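Local coordinates for protein 6-phosphogluconate dehydratase (PDB 2GP4) that catalyses the dehydration of 6-phosphogluconate to 2-keto-3-deoxy-6-phosphogluconate, probably with an iron-sulfur cluster that is absent from this apo form, at residues K444-R449 and E572-V577; A466-I471 and D562-D567. One frame throughout, in Å; residues are numbered along the deposited sequence.

Contact 1 (K444-R449 and E572-V577)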
ATOM      1  N   LYS A 444       1.697  14.090  15.355  1.00 20.20           N
ATOM      2  CA  LYS A 444       2.849  14.986  15.450  1.00 20.53           C
ATOM      3  C   LYS A 444       3.169  15.289  16.911  1.00 20.32           C
ATOM      4  O   LYS A 444       2.280  15.268  17.761  1.00 20.21           O
ATOM      5  CB  LYS A 444       2.567  16.325  14.752  1.00 20.65           C
ATOM      6  CG  LYS A 444       2.280  16.262  13.268  1.00 22.26           C
ATOM      7  CD  LYS A 444       2.713  17.561  12.563  1.00 23.91           C
ATOM      8  CE  LYS A 444       1.819  18.766  12.899  1.00 24.31           C
ATOM      9  NZ  LYS A 444       0.632  18.883  12.005  1.00 23.93           N
ATOM     10  N   GLY A 445       4.437  15.596  17.184  1.00 20.19           N
ATOM     11  CA  GLY A 445       4.858  16.124  18.480  1.00 19.96           C
ATOM     12  C   GLY A 445       6.366  16.151  18.642  1.00 19.91           C
ATOM     13  O   GLY A 445       7.110  16.032  17.660  1.00 19.84           O
ATOM     14  N   ASN A 446       6.819  16.295  19.887  1.00 19.55           N
ATOM     15  CA  ASN A 446       8.254  16.302  20.184  1.00 19.60           C
ATOM     16  C   ASN A 446       8.931  14.968  19.834  1.00 19.27           C
ATOM     17  O   ASN A 446      10.136  14.931  19.563  1.00 19.42           O
ATOM     18  CB  ASN A 446       8.524  16.707  21.651  1.00 19.43           C
ATOM     19  CG  ASN A 446       7.994  15.683  22.666  1.00 20.17           C
ATOM     20  OD1 ASN A 446       7.102  14.879  22.364  1.00 19.23           O
ATOM     21  ND2 ASN A 446       8.548  15.717  23.880  1.00 20.13           N
ATOM     22  N   LEU A 447       8.148  13.888  19.834  1.00 18.74           N
ATOM     23  CA  LEU A 447       8.640  12.560  19.444  1.00 18.48           C
ATOM     24  C   LEU A 447       8.854  12.418  17.932  1.00 18.47           C
ATOM     25  O   LEU A 447       9.615  11.550  17.481  1.00 18.61           O
ATOM     26  CB  LEU A 447       7.701  11.461  19.950  1.00 18.36           C
ATOM     27  CG  LEU A 447       7.800  11.096  21.441  1.00 17.96           C
ATOM     28  CD1 LEU A 447       6.538  10.425  21.933  1.00 17.15           C
ATOM     29  CD2 LEU A 447       9.003  10.205  21.703  1.00 18.27           C
ATOM     30  N   GLY A 448       8.178  13.264  17.156  1.00 18.20           N
ATOM     31  CA  GLY A 448       8.339  13.281  15.703  1.00 18.01           C
ATOM     32  C   GLY A 448       7.034  13.131  14.944  1.00 17.89           C
ATOM     33  O   GLY A 448       6.055  13.819  15.228  1.00 18.07           O
ATOM     34  N   ARG A 449       7.028  12.233  13.965  1.00 17.59           N
ATOM     35  CA  ARG A 449       5.856  12.005  13.128  1.00 17.24           C
ATOM     36  C   ARG A 449       5.590  10.508  13.012  1.00 16.98           C
ATOM     37  O   ARG A 449       6.515   9.720  12.804  1.00 16.88           O
ATOM     38  CB  ARG A 449       6.055  12.624  11.739  1.00 17.07           C
ATOM     39  CG  ARG A 449       6.227  14.153  11.741  1.00 17.51           C
ATOM     40  CD  ARG A 449       6.723  14.702  10.383  1.00 17.49           C
ATOM     41  NE  ARG A 449       5.776  14.433   9.296  1.00 18.19           N
ATOM     42  CZ  ARG A 449       4.715  15.186   9.012  1.00 18.81           C
ATOM     43  NH1 ARG A 449       4.443  16.270   9.732  1.00 19.37           N
ATOM     44  NH2 ARG A 449       3.915  14.852   8.008  1.00 18.95           N
ATOM     45  N   GLU A 572      -1.867  14.450  18.394  1.00 25.21           N
ATOM     46  CA  GLU A 572      -0.704  14.719  19.221  1.00 25.25           C
ATOM     47  C   GLU A 572      -0.015  13.420  19.644  1.00 24.88           C
ATOM     48  O   GLU A 572      -0.671  12.452  20.032  1.00 24.74           O
ATOM     49  CB  GLU A 572      -1.102  15.546  20.452  1.00 25.03           C
ATOM     50  CG  GLU A 572       0.071  16.246  21.158  1.00 25.67           C
ATOM     51  CD  GLU A 572      -0.287  16.808  22.545  1.00 25.97           C
ATOM     52  OE1 GLU A 572      -1.469  16.732  22.956  1.00 27.05           O
ATOM     53  OE2 GLU A 572       0.626  17.327  23.227  1.00 25.89           O
ATOM     54  N   LEU A 573       1.313  13.421  19.545  1.00 24.53           N
ATOM     55  CA  LEU A 573       2.160  12.370  20.088  1.00 24.29           C
ATOM     56  C   LEU A 573       3.306  13.037  20.857  1.00 24.52           C
ATOM     57  O   LEU A 573       4.238  13.571  20.253  1.00 24.42           O
ATOM     58  CB  LEU A 573       2.698  11.489  18.959  1.00 24.17           C
ATOM     59  CG  LEU A 573       3.557  10.277  19.309  1.00 23.71           C
ATOM     60  CD1 LEU A 573       2.717   9.184  19.958  1.00 23.98           C
ATOM     61  CD2 LEU A 573       4.208   9.764  18.056  1.00 23.43           C
ATOM     62  N   SER A 574       3.223  13.010  22.187  1.00 24.53           N
ATOM     63  CA  SER A 574       4.172  13.726  23.028  1.00 24.82           C
ATOM     64  C   SER A 574       4.822  12.862  24.097  1.00 25.04           C
ATOM     65  O   SER A 574       4.140  12.117  24.797  1.00 25.06           O
ATOM     66  CB  SER A 574       3.490  14.918  23.709  1.00 24.84           C
ATOM     67  OG  SER A 574       2.963  15.831  22.759  1.00 25.48           O
ATOM     68  N   LEU A 575       6.143  12.983  24.222  1.00 25.28           N
ATOM     69  CA  LEU A 575       6.862  12.492  25.387  1.00 25.55           C
ATOM     70  C   LEU A 575       6.877  13.610  26.431  1.00 26.21           C
ATOM     71  O   LEU A 575       7.413  14.694  26.193  1.00 26.13           O
ATOM     72  CB  LEU A 575       8.285  12.066  25.015  1.00 25.56           C
ATOM     73  CG  LEU A 575       9.184  11.460  26.103  1.00 25.41           C
ATOM     74  CD1 LEU A 575       8.628  10.137  26.630  1.00 24.43           C
ATOM     75  CD2 LEU A 575      10.617  11.288  25.601  1.00 24.97           C
ATOM     76  N   LEU A 576       6.281  13.340  27.586  1.00 27.07           N
ATOM     77  CA  LEU A 576       6.047  14.374  28.592  1.00 28.02           C
ATOM     78  C   LEU A 576       7.237  14.555  29.530  1.00 28.85           C
ATOM     79  O   LEU A 576       7.118  14.407  30.747  1.00 29.10           O
ATOM     80  CB  LEU A 576       4.761  14.085  29.371  1.00 27.90           C
ATOM     81  CG  LEU A 576       3.410  14.448  28.740  1.00 27.52           C
ATOM     82  CD1 LEU A 576       3.180  13.773  27.418  1.00 27.10           C
ATOM     83  CD2 LEU A 576       2.290  14.090  29.702  1.00 28.12           C
ATOM     84  N   VAL A 577       8.391  14.858  28.942  1.00 29.74           N
ATOM     85  CA  VAL A 577       9.584  15.232  29.690  1.00 30.69           C
ATOM     86  C   VAL A 577      10.150  16.495  29.054  1.00 31.36           C
ATOM     87  O   VAL A 577      10.021  16.695  27.844  1.00 31.50           O
ATOM     88  CB  VAL A 577      10.663  14.108  29.715  1.00 30.52           C
ATOM     89  CG1 VAL A 577      10.143  12.863  30.405  1.00 30.66           C
ATOM     90  CG2 VAL A 577      11.104  13.757  28.324  1.00 31.51           C
TER
HETATM   91  O   HOH W   1       5.127  17.159  21.770  1.00 19.22           O
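The type I turn from Gly445 to Gly448, which joins strands 440-445 and 448-453 as a tight beta hairpin, presents Asn446 and Leu447 to strand 572-575. Asn446 uses its amide as a stand-in for a neighbouring strand. OD1 takes the backbone N-H of Leu575 in its carbonyl plane, on a lone pair, at 2.8 Å from Leu575 N, while ND2 gives a hydrogen to Leu575 O, also 2.8 Å away and tilted 17° from the amide plane. CG sits between the backbone N and carbonyl carbon of Asn446 (chi1 66°), which swings the amide over to Leu575. With an alanine here, the N-H and C=O of Leu575 would probably be left without their amide partner from the turn. Strands 440-445 and 572-575 are the two outermost of the mixed sheet, and a single bridge between Lys444 and Glu572 brings them together, consistent with a barrel-like closure. One of its bonds runs from Leu573 N to Lys444 O, 2.7 Å, with the donor above the carbonyl plane; Lys444 also bonds to the backbone of Gly571. Gly445 CA lies 3.2 Å from Leu573 O, where a CB would clash. The side chains of Leu447 and Leu575 cross at about a right angle, Leu447 CG 3.7 Å from Leu575 CB. Water 1 bridges Asn446 N and Ser574 OG.

Contact 2 (A466-I471 and D562-D567)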
ATOM      1  N   ALA A 466       0.027   7.528  29.473  1.00 21.56           N
ATOM      2  CA  ALA A 466       0.471   6.464  30.365  1.00 21.41           C
ATOM      3  C   ALA A 466       2.002   6.359  30.410  1.00 21.34           C
ATOM      4  O   ALA A 466       2.670   6.742  29.450  1.00 21.24           O
ATOM      5  CB  ALA A 466      -0.134   5.147  29.921  1.00 21.41           C
ATOM      6  N   PRO A 467       2.559   5.856  31.535  1.00 21.29           N
ATOM      7  CA  PRO A 467       4.004   5.611  31.638  1.00 21.30           C
ATOM      8  C   PRO A 467       4.526   4.653  30.559  1.00 21.38           C
ATOM      9  O   PRO A 467       3.787   3.775  30.093  1.00 21.56           O
ATOM     10  CB  PRO A 467       4.160   4.991  33.035  1.00 21.32           C
ATOM     11  CG  PRO A 467       2.781   4.536  33.423  1.00 21.11           C
ATOM     12  CD  PRO A 467       1.862   5.515  32.792  1.00 21.12           C
ATOM     13  N   ALA A 468       5.785   4.827  30.170  1.00 21.27           N
ATOM     14  CA  ALA A 468       6.371   4.062  29.068  1.00 21.35           C
ATOM     15  C   ALA A 468       6.953   2.732  29.513  1.00 21.56           C
ATOM     16  O   ALA A 468       7.405   2.584  30.656  1.00 21.59           O
ATOM     17  CB  ALA A 468       7.436   4.877  28.355  1.00 21.09           C
ATOM     18  N   VAL A 469       6.928   1.772  28.589  1.00 21.68           N
ATOM     19  CA  VAL A 469       7.575   0.475  28.755  1.00 21.73           C
ATOM     20  C   VAL A 469       8.411   0.207  27.492  1.00 21.78           C
ATOM     21  O   VAL A 469       7.868  -0.049  26.417  1.00 21.58           O
ATOM     22  CB  VAL A 469       6.532  -0.654  29.015  1.00 21.76           C
ATOM     23  CG1 VAL A 469       7.183  -2.024  28.928  1.00 21.83           C
ATOM     24  CG2 VAL A 469       5.864  -0.465  30.386  1.00 21.38           C
ATOM     25  N   VAL A 470       9.732   0.278  27.637  1.00 21.95           N
ATOM     26  CA  VAL A 470      10.652   0.268  26.496  1.00 22.00           C
ATOM     27  C   VAL A 470      11.277  -1.102  26.258  1.00 22.13           C
ATOM     28  O   VAL A 470      11.826  -1.709  27.176  1.00 22.49           O
ATOM     29  CB  VAL A 470      11.789   1.330  26.658  1.00 21.92           C
ATOM     30  CG1 VAL A 470      12.603   1.454  25.375  1.00 21.90           C
ATOM     31  CG2 VAL A 470      11.219   2.692  27.042  1.00 21.70           C
ATOM     32  N   ILE A 471      11.177  -1.582  25.020  1.00 22.26           N
ATOM     33  CA  ILE A 471      11.906  -2.769  24.561  1.00 22.45           C
ATOM     34  C   ILE A 471      12.459  -2.531  23.153  1.00 22.69           C
ATOM     35  O   ILE A 471      11.925  -1.714  22.407  1.00 22.54           O
ATOM     36  CB  ILE A 471      11.039  -4.059  24.604  1.00 22.36           C
ATOM     37  CG1 ILE A 471       9.686  -3.840  23.919  1.00 22.38           C
ATOM     38  CG2 ILE A 471      10.840  -4.518  26.048  1.00 22.45           C
ATOM     39  CD1 ILE A 471       8.954  -5.124  23.561  1.00 22.43           C
ATOM     40  N   ASP A 562       8.478   7.302  31.954  1.00 24.96           N
ATOM     41  CA  ASP A 562       8.156   8.544  31.244  1.00 24.80           C
ATOM     42  C   ASP A 562       6.712   8.527  30.774  1.00 24.71           C
ATOM     43  O   ASP A 562       6.234   7.509  30.275  1.00 24.86           O
ATOM     44  CB  ASP A 562       9.054   8.723  30.020  1.00 24.74           C
ATOM     45  CG  ASP A 562      10.522   8.868  30.369  1.00 25.14           C
ATOM     46  OD1 ASP A 562      10.861   9.003  31.564  1.00 25.78           O
ATOM     47  OD2 ASP A 562      11.345   8.848  29.429  1.00 25.47           O
ATOM     48  N   LEU A 563       6.017   9.649  30.934  1.00 24.64           N
ATOM     49  CA  LEU A 563       4.659   9.767  30.413  1.00 24.42           C
ATOM     50  C   LEU A 563       4.686  10.018  28.912  1.00 24.22           C
ATOM     51  O   LEU A 563       5.397  10.902  28.428  1.00 24.10           O
ATOM     52  CB  LEU A 563       3.877  10.881  31.116  1.00 24.41           C
ATOM     53  CG  LEU A 563       3.161  10.662  32.461  1.00 25.17           C
ATOM     54  CD1 LEU A 563       2.532   9.267  32.598  1.00 25.24           C
ATOM     55  CD2 LEU A 563       4.085  10.945  33.627  1.00 25.85           C
ATOM     56  N   ILE A 564       3.908   9.223  28.186  1.00 24.11           N
ATOM     57  CA  ILE A 564       3.720   9.396  26.753  1.00 23.90           C
ATOM     58  C   ILE A 564       2.241   9.570  26.459  1.00 24.07           C
ATOM     59  O   ILE A 564       1.415   8.761  26.888  1.00 24.21           O
ATOM     60  CB  ILE A 564       4.241   8.186  25.975  1.00 23.89           C
ATOM     61  CG1 ILE A 564       5.746   8.307  25.769  1.00 23.62           C
ATOM     62  CG2 ILE A 564       3.518   8.047  24.640  1.00 23.41           C
ATOM     63  CD1 ILE A 564       6.433   6.981  25.521  1.00 23.26           C
ATOM     64  N   ARG A 565       1.914  10.631  25.730  1.00 24.17           N
ATOM     65  CA  ARG A 565       0.539  10.895  25.346  1.00 24.52           C
ATOM     66  C   ARG A 565       0.360  10.531  23.880  1.00 24.28           C
ATOM     67  O   ARG A 565       0.974  11.146  23.009  1.00 24.49           O
ATOM     68  CB  ARG A 565       0.181  12.370  25.591  1.00 24.40           C
ATOM     69  CG  ARG A 565      -1.277  12.734  25.294  1.00 25.10           C
ATOM     70  CD  ARG A 565      -1.544  14.242  25.382  1.00 25.18           C
ATOM     71  NE  ARG A 565      -1.313  14.777  26.726  1.00 27.04           N
ATOM     72  CZ  ARG A 565      -0.513  15.804  27.016  1.00 27.37           C
ATOM     73  NH1 ARG A 565       0.141  16.455  26.059  1.00 27.39           N
ATOM     74  NH2 ARG A 565      -0.379  16.195  28.276  1.00 27.30           N
ATOM     75  N   VAL A 566      -0.449   9.509  23.617  1.00 24.19           N
ATOM     76  CA  VAL A 566      -0.926   9.243  22.258  1.00 24.26           C
ATOM     77  C   VAL A 566      -2.364   9.743  22.135  1.00 24.08           C
ATOM     78  O   VAL A 566      -3.297   9.156  22.678  1.00 24.10           O
ATOM     79  CB  VAL A 566      -0.748   7.747  21.812  1.00 24.40           C
ATOM     80  CG1 VAL A 566      -1.331   6.787  22.823  1.00 24.90           C
ATOM     81  CG2 VAL A 566      -1.347   7.509  20.429  1.00 23.88           C
ATOM     82  N   ASP A 567      -2.517  10.868  21.452  1.00 24.22           N
ATOM     83  CA  ASP A 567      -3.813  11.494  21.268  1.00 24.37           C
ATOM     84  C   ASP A 567      -4.188  11.452  19.789  1.00 24.47           C
ATOM     85  O   ASP A 567      -3.710  12.259  18.990  1.00 24.49           O
ATOM     86  CB  ASP A 567      -3.774  12.937  21.787  1.00 24.30           C
ATOM     87  CG  ASP A 567      -5.156  13.535  21.980  1.00 24.64           C
ATOM     88  OD1 ASP A 567      -6.015  13.402  21.076  1.00 23.52           O
ATOM     89  OD2 ASP A 567      -5.381  14.159  23.042  1.00 25.61           O
TER
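Ala466 and Ile564 pair, side chains on one face, as an antiparallel hydrogen-bonded pair where strands 463-471 and 563-567 meet and cross steeply in the mixed sheet of the C-terminal domain. Ala466 N gives to Ile564 O over 3.2 Å, and Ile564 N returns a nearly straight bond (171°) to Ala466 O at 3.0 Å. One step along, Pro467 and Leu563 form the non-hydrogen-bonded pair, their CA atoms only 4.4 Å apart, with both side chains on the face not used by Ala466 and Ile564. Leu563 CD1 comes to 3.8 Å from Pro467 CD. The carbonyl of Asp562 then serves two neighbours: Ala468 N makes a weak, bent hydrogen bond to Asp562 O, and Pro467 CA approaches the same oxygen at 3.2 Å in a CA-H...O contact. The segment axes stand at 106°, and the pairing involves the middle of strand 463-471 and the first residues of strand 563-567. Ile564 keeps CG1 beside its own backbone N (chi1 -83°), which lets CD1 reach Ala468 CB at 3.7 Å. The next layer is strand 490-494: Val491 packs on both Ala466 and Ile564, Val493 on Ile564, and Val491 also bonds to the backbones of Pro467 and Val469. Where the loop enters strand 563-567, OD2 of Asp562 meets Arg585 NH1 in a salt bridge and takes the backbone N-H of Gln559.

The pairing of strands 563-567 and 572-575 lies between contacts 1 and 2, whose centres are about 10 Å apart in one sheet. Two probable hydrogen bonds join them, Leu576 N to Leu563 O at 2.7 Å and Asp567 N to Glu572 O at 2.8 Å. Between these, Leu575 CD1 packs 3.5 Å from Ile564 CG1, so the leucine beside the hairpin turn of contact 1 shares a core with the isoleucine of contact 2. Arg565 NH1 forms a salt bridge with Glu572 OE2. In sequence, the segments of contact 2 both fall between the two segments of contact 1. Their centres lie 26 and 28 Å from the chain's centre, and this apo model holds no iron-sulfur cluster.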